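Local coordinates for p-47 protein (PDB 5WIX), which is of unknown function but has a BPI-like TULIP-domain fold, so it may bind lipids or other apolar ligands as relatives of that fold do, at residues Lys56-Lys61 with Asn155-Ser160; Asn76-Lys81 with Ile107-Phe112; Ile82-Gly87 with Val101-Glu106; Leu123-Gly128 with Lys167-Ile172. All coordinates share one frame; numbering follows the deposited sequence.

Contact 1: residues Lys56-Lys61 with Asn155-Ser160; sequences KKQEIK and NKLLIS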
loop_
_atom_site.group_PDB
_atom_site.type_symbol
_atom_site.label_atom_id
_atom_site.label_comp_id
_atom_site.label_asym_id
_atom_site.label_seq_id
_atom_site.Cartn_x
_atom_site.Cartn_y
_atom_site.Cartn_z
ATOM N N LYS A 56 18.488 8.862 46.891
ATOM C CA LYS A 56 17.063 9.002 47.192
ATOM C C LYS A 56 16.445 7.695 47.706
ATOM O O LYS A 56 15.231 7.613 47.907
ATOM C CB LYS A 56 16.297 9.502 45.956
ATOM C CG LYS A 56 16.874 10.771 45.316
ATOM C CD LYS A 56 17.046 11.911 46.315
ATOM C CE LYS A 56 17.780 13.103 45.695
ATOM N NZ LYS A 56 18.044 14.205 46.680
ATOM N N LYS A 57 17.290 6.688 47.921
ATOM C CA LYS A 57 16.886 5.410 48.509
ATOM C C LYS A 57 15.806 4.704 47.700
ATOM O O LYS A 57 14.872 4.137 48.271
ATOM C CB LYS A 57 16.397 5.609 49.950
ATOM N N GLN A 58 15.935 4.731 46.377
ATOM C CA GLN A 58 14.957 4.077 45.505
ATOM C C GLN A 58 15.622 3.075 44.551
ATOM O O GLN A 58 16.762 3.289 44.124
ATOM C CB GLN A 58 14.174 5.129 44.711
ATOM C CG GLN A 58 13.515 6.202 45.573
ATOM C CD GLN A 58 12.722 7.210 44.758
ATOM O OE1 GLN A 58 11.749 6.858 44.087
ATOM N NE2 GLN A 58 13.137 8.475 44.812
ATOM N N GLU A 59 14.919 1.982 44.234
ATOM C CA GLU A 59 15.408 1.019 43.236
ATOM C C GLU A 59 14.360 -0.015 42.754
ATOM O O GLU A 59 13.439 -0.378 43.500
ATOM C CB GLU A 59 16.642 0.279 43.784
ATOM C CG GLU A 59 16.383 -0.616 44.978
ATOM C CD GLU A 59 17.635 -1.347 45.439
ATOM O OE1 GLU A 59 17.549 -2.117 46.423
ATOM O OE2 GLU A 59 18.702 -1.152 44.818
ATOM N N ILE A 60 14.509 -0.463 41.501
ATOM C CA ILE A 60 13.740 -1.584 40.939
ATOM C C ILE A 60 14.599 -2.539 40.123
ATOM O O ILE A 60 15.555 -2.131 39.462
ATOM C CB ILE A 60 12.592 -1.140 39.995
ATOM C CG1 ILE A 60 13.124 -0.372 38.795
ATOM C CG2 ILE A 60 11.603 -0.289 40.713
ATOM C CD1 ILE A 60 12.061 -0.126 37.775
ATOM N N LYS A 61 14.225 -3.812 40.161
ATOM C CA LYS A 61 14.810 -4.814 39.290
ATOM C C LYS A 61 13.671 -5.586 38.646
ATOM O O LYS A 61 13.066 -6.438 39.284
ATOM C CB LYS A 61 15.739 -5.753 40.063
ATOM N N ASN A 155 5.814 3.170 42.200
ATOM C CA ASN A 155 6.089 2.211 41.116
ATOM C C ASN A 155 6.159 2.967 39.808
ATOM O O ASN A 155 7.115 2.819 39.046
ATOM C CB ASN A 155 5.029 1.094 41.006
ATOM C CG ASN A 155 5.282 0.127 39.796
ATOM O OD1 ASN A 155 6.375 -0.426 39.625
ATOM N ND2 ASN A 155 4.256 -0.073 38.970
ATOM N N LYS A 156 5.152 3.799 39.569
ATOM C CA LYS A 156 5.044 4.517 38.309
ATOM C C LYS A 156 6.211 5.491 38.098
ATOM O O LYS A 156 6.821 5.499 37.030
ATOM C CB LYS A 156 3.707 5.245 38.239
ATOM C CG LYS A 156 2.509 4.311 38.300
ATOM C CD LYS A 156 1.290 5.129 38.636
ATOM C CE LYS A 156 0.069 4.633 37.906
ATOM N NZ LYS A 156 -1.082 4.336 38.830
ATOM N N LEU A 157 6.534 6.290 39.114
ATOM C CA LEU A 157 7.706 7.173 39.056
ATOM C C LEU A 157 8.939 6.363 38.667
ATOM O O LEU A 157 9.720 6.765 37.792
ATOM C CB LEU A 157 7.925 7.889 40.401
ATOM C CG LEU A 157 9.249 8.626 40.671
ATOM C CD1 LEU A 157 9.652 9.558 39.516
ATOM C CD2 LEU A 157 9.193 9.396 42.011
ATOM N N LEU A 158 9.074 5.192 39.281
ATOM C CA LEU A 158 10.255 4.367 39.083
ATOM C C LEU A 158 10.259 3.578 37.774
ATOM O O LEU A 158 11.275 3.571 37.094
ATOM C CB LEU A 158 10.442 3.408 40.262
ATOM C CG LEU A 158 11.135 3.998 41.494
ATOM C CD1 LEU A 158 11.601 2.869 42.399
ATOM C CD2 LEU A 158 12.290 4.954 41.155
ATOM N N ILE A 159 9.167 2.912 37.400
ATOM C CA ILE A 159 9.241 2.142 36.161
ATOM C C ILE A 159 9.280 3.054 34.968
ATOM O O ILE A 159 9.369 2.574 33.863
ATOM C CB ILE A 159 8.070 1.150 35.924
ATOM C CG1 ILE A 159 6.802 1.891 35.487
ATOM C CG2 ILE A 159 7.864 0.248 37.117
ATOM C CD1 ILE A 159 6.085 1.208 34.348
ATOM N N SER A 160 9.198 4.360 35.172
ATOM C CA SER A 160 9.462 5.257 34.064
ATOM C C SER A 160 10.956 5.565 34.048
ATOM O O SER A 160 11.446 6.215 33.125
ATOM C CB SER A 160 8.701 6.568 34.212
ATOM O OG SER A 160 7.302 6.329 34.138
#
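Ile60 faces Leu158 where strand 58-61 passes helix 155-159 at an angle of 71° between their directions, with the two axes 8.9 Å apart at their closest. Leu158 is the side chain on which the contact turns, and its two methyls divide the strand between them. CD1 drops onto the branch methyl of Ile60, with 3.6 Å from Leu158 CD1 to Ile60 CG2, the two side chains running past one another in opposing senses. CD2 reaches the other way, to Gln58, whose OE1 lies 3.5 Å from Leu158 CD2. Gln58 sets CG beside its backbone N (chi1 -54°) and stays extended beyond it; this carries the amide obliquely across the end of Leu158, and Gln58 OE1 also comes to 4.2 Å from Leu157 CD2. The longer arm of Ile60 reaches the backbone of the next helix residue, with Ile60 CD1 4.0 Å from Ile159 CA. Phe89 of strand 87-91 touches both Ile60 and Leu158, while the backbone of Ile60 is bonded to Tyr51 in the neighbouring strand. With the strand's backbone engaged within its sheet, the helix is held here by dispersion and the exclusion of water, a grip without directional bonds.

Contact 2: residues Asn76-Lys81 with Ile107-Phe112; sequences NFLRIK and IKLDFF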
loop_
_atom_site.group_PDB
_atom_site.type_symbol
_atom_site.label_atom_id
_atom_site.label_comp_id
_atom_site.label_asym_id
_atom_site.label_seq_id
_atom_site.Cartn_x
_atom_site.Cartn_y
_atom_site.Cartn_z
ATOM N N ASN A 76 1.022 8.172 17.095
ATOM C CA ASN A 76 2.279 7.445 17.039
ATOM C C ASN A 76 2.309 6.330 18.073
ATOM O O ASN A 76 2.814 5.238 17.811
ATOM C CB ASN A 76 3.459 8.395 17.252
ATOM C CG ASN A 76 3.580 9.430 16.151
ATOM O OD1 ASN A 76 3.732 10.622 16.417
ATOM N ND2 ASN A 76 3.513 8.978 14.904
ATOM N N PHE A 77 1.772 6.615 19.255
ATOM C CA PHE A 77 1.832 5.662 20.366
ATOM C C PHE A 77 1.152 4.289 20.216
ATOM O O PHE A 77 0.060 4.156 19.664
ATOM C CB PHE A 77 1.335 6.332 21.653
ATOM C CG PHE A 77 2.280 7.362 22.204
ATOM C CD1 PHE A 77 2.997 7.113 23.361
ATOM C CD2 PHE A 77 2.450 8.578 21.563
ATOM C CE1 PHE A 77 3.867 8.059 23.871
ATOM C CE2 PHE A 77 3.318 9.527 22.068
ATOM C CZ PHE A 77 4.029 9.267 23.223
ATOM N N LEU A 78 1.850 3.288 20.745
ATOM C CA LEU A 78 1.375 1.948 21.080
ATOM C C LEU A 78 0.901 1.870 22.518
ATOM O O LEU A 78 1.463 2.530 23.376
ATOM C CB LEU A 78 2.485 0.926 20.913
ATOM C CG LEU A 78 2.877 0.497 19.524
ATOM C CD1 LEU A 78 3.661 -0.788 19.638
ATOM C CD2 LEU A 78 1.624 0.302 18.715
ATOM N N ARG A 79 -0.099 1.044 22.797
ATOM C CA ARG A 79 -0.411 0.739 24.184
ATOM C C ARG A 79 -0.108 -0.721 24.425
ATOM O O ARG A 79 -0.569 -1.576 23.664
ATOM C CB ARG A 79 -1.867 1.041 24.532
ATOM C CG ARG A 79 -2.294 0.439 25.871
ATOM C CD ARG A 79 -3.750 0.690 26.173
ATOM N NE ARG A 79 -4.079 2.109 26.084
ATOM C CZ ARG A 79 -5.234 2.625 26.501
ATOM N NH1 ARG A 79 -6.162 1.822 27.031
ATOM N NH2 ARG A 79 -5.458 3.938 26.400
ATOM N N ILE A 80 0.676 -1.017 25.461
ATOM C CA ILE A 80 1.120 -2.390 25.651
ATOM C C ILE A 80 1.012 -2.888 27.085
ATOM O O ILE A 80 1.247 -2.158 28.040
ATOM C CB ILE A 80 2.581 -2.590 25.177
ATOM C CG1 ILE A 80 3.545 -1.722 25.978
ATOM C CG2 ILE A 80 2.727 -2.286 23.680
ATOM C CD1 ILE A 80 4.982 -1.960 25.599
ATOM N N LYS A 81 0.641 -4.156 27.195
ATOM C CA LYS A 81 0.506 -4.869 28.450
ATOM C C LYS A 81 1.874 -5.431 28.858
ATOM O O LYS A 81 2.516 -6.131 28.084
ATOM C CB LYS A 81 -0.537 -5.986 28.284
ATOM C CG LYS A 81 -1.172 -6.519 29.547
ATOM C CD LYS A 81 -2.271 -7.550 29.226
ATOM C CE LYS A 81 -3.511 -6.911 28.584
ATOM N NZ LYS A 81 -4.745 -7.721 28.862
ATOM N N ILE A 107 3.443 3.766 24.697
ATOM C CA ILE A 107 4.791 4.163 24.288
ATOM C C ILE A 107 4.875 4.677 22.843
ATOM O O ILE A 107 4.032 4.351 22.002
ATOM C CB ILE A 107 5.786 2.998 24.429
ATOM C CG1 ILE A 107 5.461 2.146 25.646
ATOM C CG2 ILE A 107 7.194 3.523 24.557
ATOM C CD1 ILE A 107 6.580 1.207 26.018
ATOM N N LYS A 108 5.909 5.479 22.575
ATOM C CA LYS A 108 6.142 6.061 21.262
ATOM C C LYS A 108 7.078 5.217 20.385
ATOM O O LYS A 108 8.115 4.702 20.834
ATOM C CB LYS A 108 6.713 7.478 21.396
ATOM C CG LYS A 108 7.119 8.101 20.060
ATOM C CD LYS A 108 7.762 9.470 20.216
ATOM C CE LYS A 108 6.710 10.550 20.350
ATOM N NZ LYS A 108 7.265 11.888 20.024
ATOM N N LEU A 109 6.688 5.079 19.126
ATOM C CA LEU A 109 7.582 4.549 18.122
ATOM C C LEU A 109 8.036 5.666 17.191
ATOM O O LEU A 109 7.287 6.608 16.900
ATOM C CB LEU A 109 6.903 3.453 17.324
ATOM C CG LEU A 109 6.354 2.321 18.171
ATOM C CD1 LEU A 109 5.840 1.227 17.261
ATOM C CD2 LEU A 109 7.444 1.805 19.079
ATOM N N ASP A 110 9.276 5.576 16.736
ATOM C CA ASP A 110 9.736 6.484 15.699
ATOM C C ASP A 110 10.714 5.765 14.787
ATOM O O ASP A 110 11.199 4.674 15.105
ATOM C CB ASP A 110 10.370 7.735 16.301
ATOM C CG ASP A 110 10.153 8.958 15.432
ATOM O OD1 ASP A 110 10.000 8.773 14.202
ATOM O OD2 ASP A 110 10.127 10.090 15.968
ATOM N N PHE A 111 10.991 6.367 13.642
ATOM C CA PHE A 111 11.896 5.736 12.696
ATOM C C PHE A 111 13.330 6.142 13.013
ATOM O O PHE A 111 13.595 7.298 13.345
ATOM C CB PHE A 111 11.494 6.095 11.265
ATOM C CG PHE A 111 10.061 5.734 10.934
ATOM C CD1 PHE A 111 9.687 4.404 10.735
ATOM C CD2 PHE A 111 9.079 6.723 10.850
ATOM C CE1 PHE A 111 8.348 4.066 10.438
ATOM C CE2 PHE A 111 7.742 6.399 10.553
ATOM C CZ PHE A 111 7.376 5.075 10.346
ATOM N N PHE A 112 14.239 5.170 12.947
ATOM C CA PHE A 112 15.654 5.367 13.269
ATOM C C PHE A 112 16.525 4.979 12.074
ATOM O O PHE A 112 16.507 3.825 11.639
ATOM C CB PHE A 112 16.052 4.537 14.503
ATOM C CG PHE A 112 15.726 5.191 15.818
ATOM C CD1 PHE A 112 16.673 5.245 16.835
ATOM C CD2 PHE A 112 14.483 5.749 16.039
ATOM C CE1 PHE A 112 16.380 5.843 18.050
ATOM C CE2 PHE A 112 14.186 6.353 17.239
ATOM C CZ PHE A 112 15.136 6.401 18.251
#
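Phe77 and Lys108 lie beside the antiparallel hydrogen-bonded pair Leu78-Ile107, and their side chains illustrate how an aliphatic chain can roof an aromatic ring. Lys108 CB stands over one ring face, 3.9 Å from the centroid of Phe77 and 18° off the normal, a CH-pi contact displaced toward the rim. Further out, the lysine chain leaves with CG opposite its backbone N (chi1 174°) and folds at chi3, -83°, which keeps Lys108 CE close to the ring, 3.9 Å from Phe77 CE2. Two other encounters involve the branched residues. Ile80 and Ile107 meet through their terminal methyls, CD1 to CD1 at 3.6 Å. Leu109 CD1 comes within 3.8 Å of Leu78 CG, and Phe192 of strand 187-195 touches both leucines. Between these groups the backbone closes a ring of two bonds: Leu78 N to Ile107 O and Ile107 N to Leu78 O, each 2.7 Å. Arg79 turns to a salt bridge with Asp141 outside the pair. The chemistry is thus divided: reciprocal amide bonds fix the register, whereas apolar methyls and a ring roofed by lysine methylenes fill the space beside them.

Contact 3: residues Ile82-Gly87 with Val101-Glu106; sequences IFIKEG and VIPILE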
loop_
_atom_site.group_PDB
_atom_site.type_symbol
_atom_site.label_atom_id
_atom_site.label_comp_id
_atom_site.label_asym_id
_atom_site.label_seq_id
_atom_site.Cartn_x
_atom_site.Cartn_y
_atom_site.Cartn_z
ATOM N N ILE A 82 2.326 -5.116 30.065
ATOM C CA ILE A 82 3.624 -5.588 30.540
ATOM C C ILE A 82 3.464 -6.709 31.581
ATOM O O ILE A 82 2.878 -6.505 32.642
ATOM C CB ILE A 82 4.446 -4.431 31.152
ATOM C CG1 ILE A 82 4.458 -3.234 30.209
ATOM C CG2 ILE A 82 5.865 -4.860 31.412
ATOM C CD1 ILE A 82 4.974 -3.569 28.856
ATOM N N PHE A 83 3.970 -7.899 31.271
ATOM C CA PHE A 83 3.907 -9.010 32.213
ATOM C C PHE A 83 5.257 -9.177 32.914
ATOM O O PHE A 83 6.244 -9.567 32.285
ATOM C CB PHE A 83 3.540 -10.330 31.518
ATOM C CG PHE A 83 2.181 -10.341 30.850
ATOM C CD1 PHE A 83 1.181 -11.190 31.307
ATOM C CD2 PHE A 83 1.919 -9.549 29.739
ATOM C CE1 PHE A 83 -0.060 -11.229 30.687
ATOM C CE2 PHE A 83 0.678 -9.579 29.118
ATOM C CZ PHE A 83 -0.310 -10.422 29.588
ATOM N N ILE A 84 5.306 -8.883 34.209
ATOM C CA ILE A 84 6.499 -9.173 34.989
ATOM C C ILE A 84 6.310 -10.535 35.622
ATOM O O ILE A 84 5.204 -10.853 36.046
ATOM C CB ILE A 84 6.743 -8.109 36.068
ATOM C CG1 ILE A 84 6.247 -6.742 35.577
ATOM C CG2 ILE A 84 8.210 -8.082 36.470
ATOM C CD1 ILE A 84 6.710 -5.559 36.404
ATOM N N LYS A 85 7.355 -11.355 35.675
ATOM C CA LYS A 85 7.216 -12.646 36.347
ATOM C C LYS A 85 8.263 -12.826 37.452
ATOM O O LYS A 85 8.215 -13.789 38.216
ATOM C CB LYS A 85 7.295 -13.794 35.338
ATOM C CG LYS A 85 6.397 -14.975 35.700
ATOM C CD LYS A 85 5.284 -15.189 34.679
ATOM C CE LYS A 85 4.340 -16.308 35.115
ATOM N NZ LYS A 85 3.437 -16.755 34.013
ATOM N N GLU A 86 9.199 -11.889 37.532
ATOM C CA GLU A 86 10.163 -11.837 38.625
ATOM C C GLU A 86 10.607 -10.398 38.800
ATOM O O GLU A 86 10.700 -9.653 37.833
ATOM C CB GLU A 86 11.373 -12.740 38.357
ATOM C CG GLU A 86 12.334 -12.849 39.545
ATOM C CD GLU A 86 13.696 -13.420 39.175
ATOM O OE1 GLU A 86 13.778 -14.228 38.224
ATOM O OE2 GLU A 86 14.690 -13.054 39.843
ATOM N N GLY A 87 10.872 -9.997 40.034
ATOM C CA GLY A 87 11.328 -8.645 40.270
ATOM C C GLY A 87 11.068 -8.080 41.651
ATOM O O GLY A 87 10.427 -8.715 42.497
ATOM N N VAL A 101 2.847 -8.619 38.704
ATOM C CA VAL A 101 2.161 -7.350 38.442
ATOM C C VAL A 101 2.112 -7.075 36.940
ATOM O O VAL A 101 3.061 -7.366 36.200
ATOM C CB VAL A 101 2.830 -6.158 39.140
ATOM C CG1 VAL A 101 1.794 -5.076 39.428
ATOM C CG2 VAL A 101 3.475 -6.602 40.428
ATOM N N ILE A 102 0.994 -6.526 36.482
ATOM C CA ILE A 102 0.810 -6.340 35.051
ATOM C C ILE A 102 0.414 -4.898 34.722
ATOM O O ILE A 102 -0.778 -4.569 34.640
ATOM C CB ILE A 102 -0.233 -7.321 34.499
ATOM C CG1 ILE A 102 0.111 -8.744 34.941
ATOM C CG2 ILE A 102 -0.279 -7.235 32.987
ATOM C CD1 ILE A 102 -0.898 -9.775 34.524
ATOM N N PRO A 103 1.432 -4.032 34.557
ATOM C CA PRO A 103 1.223 -2.625 34.214
ATOM C C PRO A 103 0.840 -2.439 32.761
ATOM O O PRO A 103 1.160 -3.272 31.901
ATOM C CB PRO A 103 2.583 -1.977 34.506
ATOM C CG PRO A 103 3.570 -3.081 34.481
ATOM C CD PRO A 103 2.845 -4.335 34.860
ATOM N N ILE A 104 0.150 -1.343 32.484
ATOM C CA ILE A 104 -0.212 -1.034 31.116
ATOM C C ILE A 104 0.293 0.345 30.731
ATOM O O ILE A 104 -0.071 1.368 31.334
ATOM C CB ILE A 104 -1.724 -1.120 30.915
ATOM C CG1 ILE A 104 -2.196 -2.560 31.153
ATOM C CG2 ILE A 104 -2.100 -0.624 29.532
ATOM C CD1 ILE A 104 -3.594 -2.845 30.658
ATOM N N LEU A 105 1.149 0.344 29.719
ATOM C CA LEU A 105 1.834 1.540 29.255
ATOM C C LEU A 105 1.354 1.960 27.881
ATOM O O LEU A 105 0.786 1.164 27.139
ATOM C CB LEU A 105 3.341 1.293 29.204
ATOM C CG LEU A 105 3.876 0.584 30.439
ATOM C CD1 LEU A 105 5.315 0.119 30.252
ATOM C CD2 LEU A 105 3.770 1.560 31.584
ATOM N N GLU A 106 1.584 3.224 27.558
ATOM C CA GLU A 106 1.522 3.703 26.184
ATOM C C GLU A 106 2.913 4.193 25.842
ATOM O O GLU A 106 3.509 4.937 26.626
ATOM C CB GLU A 106 0.502 4.829 26.010
ATOM C CG GLU A 106 -0.922 4.363 25.791
ATOM C CD GLU A 106 -1.841 5.529 25.481
ATOM O OE1 GLU A 106 -2.862 5.321 24.787
ATOM O OE2 GLU A 106 -1.534 6.660 25.923
#
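Ile82 and Pro103 meet where two neighbouring strands of a curled antiparallel sheet, 78-85 and 104-113, continue their pairing into the loop before the second strand. Ile82 N donates to Pro103 O at 2.9 Å with an almost straight N-H...O angle of 165°. Proline offers no N-H in return, so the carbonyl of Ile82 is met instead by a CA-H...O contact, Ile102 CA lying 3.2 Å from Ile82 O. Two residues on, Ile84 N reaches Val101 O only weakly, at 3.4 Å. Ile82 sets CG1 beside its own backbone N (chi1 -49°) and thereby presents it to Leu105, the two chains crossing nearly perpendicularly with Ile82 CG1 and Leu105 CD1 3.5 Å apart. Ile82 CB also rests on the proline ring, 3.7 Å from Pro103 CG. Around Phe83 the approach is looser and oblique, Ile102 CD1 standing 4.1 Å from Phe83 CD1. Phe64 and Met62 of strand 58-70 extend the apolar layer beside Ile82 and Ile84. Lys85 and Glu86 both oppose Ile63, and the chain turns a corner there: an antiparallel strand pair with backbone bonding incomplete at a proline, next to a classic beta bulge in a strongly curved sheet, consistent with a TULIP domain.

Contact 4: residues Leu123-Gly128 with Lys167-Ile172; sequences LKFSFG and KQVSYI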
loop_
_atom_site.group_PDB
_atom_site.type_symbol
_atom_site.label_atom_id
_atom_site.label_comp_id
_atom_site.label_asym_id
_atom_site.label_seq_id
_atom_site.Cartn_x
_atom_site.Cartn_y
_atom_site.Cartn_z
ATOM N N LEU A 123 12.139 1.038 12.165
ATOM C CA LEU A 123 11.125 1.402 13.150
ATOM C C LEU A 123 11.336 0.671 14.478
ATOM O O LEU A 123 11.228 -0.556 14.557
ATOM C CB LEU A 123 9.723 1.126 12.607
ATOM C CG LEU A 123 8.602 1.559 13.551
ATOM C CD1 LEU A 123 8.780 3.005 13.972
ATOM C CD2 LEU A 123 7.241 1.362 12.925
ATOM N N LYS A 124 11.639 1.441 15.520
ATOM C CA LYS A 124 11.949 0.883 16.831
ATOM C C LYS A 124 11.160 1.620 17.902
ATOM O O LYS A 124 10.471 2.595 17.595
ATOM C CB LYS A 124 13.457 0.971 17.111
ATOM C CG LYS A 124 14.327 0.269 16.066
ATOM C CD LYS A 124 15.711 -0.116 16.601
ATOM C CE LYS A 124 16.601 1.098 16.844
ATOM N NZ LYS A 124 17.881 0.732 17.528
ATOM N N PHE A 125 11.239 1.145 19.144
ATOM C CA PHE A 125 10.739 1.901 20.303
ATOM C C PHE A 125 11.530 3.187 20.490
ATOM O O PHE A 125 12.689 3.250 20.082
ATOM C CB PHE A 125 10.872 1.081 21.567
ATOM C CG PHE A 125 9.756 0.118 21.809
ATOM C CD1 PHE A 125 8.483 0.573 22.133
ATOM C CD2 PHE A 125 9.999 -1.250 21.802
ATOM C CE1 PHE A 125 7.450 -0.330 22.406
ATOM C CE2 PHE A 125 8.979 -2.157 22.077
ATOM C CZ PHE A 125 7.702 -1.695 22.381
ATOM N N SER A 126 10.954 4.199 21.134
ATOM C CA SER A 126 11.753 5.394 21.433
ATOM C C SER A 126 11.322 6.141 22.695
ATOM O O SER A 126 10.261 6.760 22.727
ATOM C CB SER A 126 11.731 6.364 20.241
ATOM O OG SER A 126 10.598 7.218 20.272
ATOM N N PHE A 127 12.162 6.100 23.726
ATOM C CA PHE A 127 11.865 6.837 24.953
ATOM C C PHE A 127 12.877 7.957 25.158
ATOM O O PHE A 127 13.640 7.956 26.128
ATOM C CB PHE A 127 11.850 5.928 26.190
ATOM C CG PHE A 127 11.641 4.472 25.893
ATOM C CD1 PHE A 127 10.539 4.036 25.186
ATOM C CD2 PHE A 127 12.541 3.528 26.360
ATOM C CE1 PHE A 127 10.361 2.682 24.922
ATOM C CE2 PHE A 127 12.364 2.181 26.101
ATOM C CZ PHE A 127 11.270 1.759 25.385
ATOM N N GLY A 128 12.885 8.911 24.234
ATOM C CA GLY A 128 13.766 10.056 24.349
ATOM C C GLY A 128 13.259 11.036 25.387
ATOM O O GLY A 128 12.999 10.672 26.536
ATOM N N LYS A 167 18.270 1.693 25.155
ATOM C CA LYS A 167 19.121 1.021 24.187
ATOM C C LYS A 167 19.009 -0.496 24.276
ATOM O O LYS A 167 19.216 -1.199 23.283
ATOM C CB LYS A 167 20.575 1.459 24.387
ATOM C CG LYS A 167 20.796 2.957 24.208
ATOM C CD LYS A 167 22.255 3.343 24.408
ATOM C CE LYS A 167 22.497 4.803 24.049
ATOM N NZ LYS A 167 23.943 5.153 24.109
ATOM N N GLN A 168 18.674 -0.994 25.463
ATOM C CA GLN A 168 18.613 -2.428 25.702
ATOM C C GLN A 168 17.564 -3.112 24.835
ATOM O O GLN A 168 17.766 -4.241 24.386
ATOM C CB GLN A 168 18.336 -2.715 27.175
ATOM C CG GLN A 168 18.167 -4.184 27.470
ATOM C CD GLN A 168 18.711 -4.560 28.824
ATOM O OE1 GLN A 168 19.380 -3.758 29.478
ATOM N NE2 GLN A 168 18.425 -5.784 29.259
ATOM N N VAL A 169 16.452 -2.427 24.585
ATOM C CA VAL A 169 15.430 -2.965 23.689
ATOM C C VAL A 169 15.576 -2.449 22.257
ATOM O O VAL A 169 15.099 -1.367 21.913
ATOM C CB VAL A 169 14.025 -2.632 24.181
ATOM C CG1 VAL A 169 12.993 -3.273 23.256
ATOM C CG2 VAL A 169 13.850 -3.106 25.608
ATOM N N SER A 170 16.234 -3.234 21.419
ATOM C CA SER A 170 16.487 -2.816 20.051
ATOM C C SER A 170 15.575 -3.531 19.053
ATOM O O SER A 170 15.976 -3.784 17.916
ATOM C CB SER A 170 17.958 -3.062 19.691
ATOM O OG SER A 170 18.319 -4.424 19.875
ATOM N N TYR A 171 14.348 -3.844 19.466
ATOM C CA TYR A 171 13.462 -4.621 18.610
ATOM C C TYR A 171 12.996 -3.840 17.395
ATOM O O TYR A 171 12.602 -2.677 17.502
ATOM C CB TYR A 171 12.239 -5.122 19.362
ATOM C CG TYR A 171 11.388 -5.973 18.465
ATOM C CD1 TYR A 171 11.900 -7.147 17.932
ATOM C CD2 TYR A 171 10.098 -5.591 18.111
ATOM C CE1 TYR A 171 11.153 -7.934 17.082
ATOM C CE2 TYR A 171 9.334 -6.375 17.264
ATOM C CZ TYR A 171 9.871 -7.551 16.748
ATOM O OH TYR A 171 9.143 -8.356 15.898
ATOM N N ILE A 172 13.030 -4.505 16.242
ATOM C CA ILE A 172 12.708 -3.881 14.968
ATOM C C ILE A 172 11.298 -4.198 14.518
ATOM O O ILE A 172 11.040 -5.285 14.009
ATOM C CB ILE A 172 13.646 -4.349 13.875
ATOM C CG1 ILE A 172 15.089 -4.383 14.373
ATOM C CG2 ILE A 172 13.484 -3.472 12.654
ATOM C CD1 ILE A 172 16.052 -5.061 13.399
#
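Phe125 and Val169 cross at a slant, the methyl coming obliquely to the ring at CD2, with Phe125 CD2 and Val169 CG1 3.9 Å apart. Val169 places that methyl opposite its backbone N (chi1 -177°), which sends it to the phenylalanine. Lys124 behaves differently: its methylenes lie mainly along the backbone of the other segment. Lys124 CG is 3.7 Å from Tyr171 O, and the extended start of the chain takes Lys124 CD to 3.9 Å from Ser170 O; the bend at chi3, -70°, turns only CE and NZ. At the far end, Ile172 turns a branch methyl toward the strand, Ile172 CG2 lying 4.1 Å from Leu123 O. The touching parts, Leu123 to Phe125 and Val169 to Ile172, run 160° apart, yet residues 167-172 have not entered the sheet; the backbone of Leu123 bonds instead to Phe173 and Ala174 just after them. Phe173 also receives both Phe125 and Tyr171 in edge-to-face contacts, and the hydroxyl of Tyr171 is bonded to Asn410. With Tyr41 of helix 31-42 against Val169 and Tyr171, the arrangement is an aromatic cluster between helix and sheet, formed by a loop leading into strand 174-177, the antiparallel neighbour of strand 120-125.

How the contacts relate
All four contacts reach one curled antiparallel sheet, and their chemistry changes with the distance from its paired strands. Contacts 2 and 3 share strands 78-85 and 104-113, and a probable backbone bond from Ile80 to Leu105 joins them; contact 3 is buried, whereas the other three are partly so. Contact 4 lies next to contact 2, where Lys108 probably bonds to Ser126 and Ile107 packs on Phe127. Contact 1 touches contact 3 through Ile159 and Leu105, bringing the helix down on the same apolar layer. Thus contacts 2 and 3 add backbone hydrogen bonds to their apolar packing, while contacts 1 and 4 adhere through van der Waals contacts, side chains lying partly on backbone, without cross-segment hydrogen bonds.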